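Local coordinates for protein nucleocapsid (Equine arteritis virus, PDB 2I9F) that forms the viral nucleocapsid through this capsid-forming domain and probably binds the viral RNA, at residues 41-45 / 46-50. Residues are numbered along the deposited sequence; the frame is centred on the assembly and turned at random.
Sequences TADAG and GLTYT
D43 reaches across the end of a β-hairpin to T48. Its OD2 accepts a hydrogen bond from OG1 of T48 at 2.6 Å. The hydroxyl meets OD2 on the anti side, 20° out of the carboxylate plane. D43 has CG anti to the backbone N (chi1 -154°), which swings the carboxylate along the hairpin to T48. T48 has OG1 beside its own backbone N, the side from which D43 approaches. T41 lies alongside T48 on the same face of the sheet. A water with its O 2.8 Å from OG1 of T41 also donates to O of T48. T41 and T48 form a hydrogen-bonded antiparallel pair, with N of T48 2.7 Å from O of T41. A42 and L47 are the next pair, non-hydrogen-bonded, and their side chains take the opposite face. L47 brings CD2 to 3.7 Å from O of T41. The exposed turn through A44 and G45 is closed by a hydrogen bond from N of D43 to O of G46. The turn joins strands 39-42 and 47-53 into the hairpin. On the L47 face, L40 of the first strand packs on L47 and Y49, and the ring of Y49 meets that of F33 on helix 19-34, planes at about 60°. Strand 47-53 pairs antiparallel with its counterpart in the second subunit, so the sheet runs on through the dimer. There S52 of the second subunit hydrogen-bonds to OG1 of T48, giving this hydroxyl two partners.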
loop_
_atom_site.group_PDB
_atom_site.type_symbol
_atom_site.label_atom_id
_atom_site.label_comp_id
_atom_site.label_asym_id
_atom_site.label_seq_id
_atom_site.Cartn_x
_atom_site.Cartn_y
_atom_site.Cartn_z
ATOM N N THR A 41 12.436 1.863 5.078
ATOM C CA THR A 41 13.353 1.295 6.060
ATOM C C THR A 41 14.808 1.587 5.703
ATOM O O THR A 41 15.153 1.920 4.556
ATOM C CB THR A 41 13.213 -0.246 6.148
ATOM O OG1 THR A 41 13.380 -0.791 4.850
ATOM C CG2 THR A 41 11.862 -0.675 6.697
ATOM N N ALA A 42 15.658 1.367 6.710
ATOM C CA ALA A 42 17.085 1.623 6.651
ATOM C C ALA A 42 17.707 0.305 6.316
ATOM O O ALA A 42 17.607 -0.641 7.088
ATOM C CB ALA A 42 17.575 2.102 8.010
ATOM N N ASP A 43 18.349 0.216 5.163
ATOM C CA ASP A 43 18.627 -1.112 4.644
ATOM C C ASP A 43 20.025 -1.559 5.031
ATOM O O ASP A 43 20.316 -1.714 6.217
ATOM C CB ASP A 43 18.308 -1.219 3.136
ATOM C CG ASP A 43 17.966 -2.683 2.704
ATOM O OD1 ASP A 43 18.723 -3.635 3.067
ATOM O OD2 ASP A 43 16.934 -2.886 2.004
ATOM N N ALA A 44 20.898 -1.753 4.057
ATOM C CA ALA A 44 22.263 -2.105 4.419
ATOM C C ALA A 44 23.133 -0.849 4.480
ATOM O O ALA A 44 23.645 -0.502 5.561
ATOM C CB ALA A 44 22.849 -3.193 3.477
ATOM N N GLY A 45 23.284 -0.173 3.337
ATOM C CA GLY A 45 23.979 1.118 3.298
ATOM C C GLY A 45 23.032 2.322 3.330
ATOM O O GLY A 45 23.442 3.455 3.719
ATOM N N GLY A 46 21.772 2.102 2.950
ATOM C CA GLY A 46 20.848 3.227 2.782
ATOM C C GLY A 46 19.383 3.007 3.119
ATOM O O GLY A 46 19.069 2.423 4.138
ATOM N N LEU A 47 18.516 3.534 2.258
ATOM C CA LEU A 47 17.096 3.480 2.445
ATOM C C LEU A 47 16.535 2.447 1.460
ATOM O O LEU A 47 17.112 2.235 0.411
ATOM C CB LEU A 47 16.492 4.864 2.145
ATOM C CG LEU A 47 16.750 5.923 3.219
ATOM C CD1 LEU A 47 16.160 7.270 2.746
ATOM C CD2 LEU A 47 16.113 5.535 4.569
ATOM N N THR A 48 15.456 1.779 1.840
ATOM C CA THR A 48 14.643 1.099 0.856
ATOM C C THR A 48 13.236 1.556 1.043
ATOM O O THR A 48 12.735 1.587 2.184
ATOM C CB THR A 48 14.778 -0.440 0.960
ATOM O OG1 THR A 48 16.138 -0.764 0.700
ATOM C CG2 THR A 48 13.854 -1.212 -0.055
ATOM N N TYR A 49 12.629 1.942 -0.076
ATOM C CA TYR A 49 11.200 2.213 -0.112
ATOM C C TYR A 49 10.458 1.147 -0.938
ATOM O O TYR A 49 10.833 0.822 -2.071
ATOM C CB TYR A 49 10.896 3.641 -0.623
ATOM C CG TYR A 49 9.373 3.967 -0.605
ATOM C CD1 TYR A 49 8.691 4.103 0.599
ATOM C CD2 TYR A 49 8.636 4.062 -1.810
ATOM C CE1 TYR A 49 7.305 4.362 0.638
ATOM C CE2 TYR A 49 7.250 4.293 -1.802
ATOM C CZ TYR A 49 6.611 4.497 -0.545
ATOM O OH TYR A 49 5.295 4.756 -0.511
ATOM N N THR A 50 9.389 0.617 -0.373
ATOM C CA THR A 50 8.602 -0.354 -1.106
ATOM C C THR A 50 7.121 -0.032 -0.944
ATOM O O THR A 50 6.663 0.415 0.137
ATOM C CB THR A 50 8.977 -1.860 -0.760
ATOM O OG1 THR A 50 8.188 -2.742 -1.598
ATOM C CG2 THR A 50 8.742 -2.189 0.679
HETATM O O HOH W 1 11.237 -0.761 3.039
#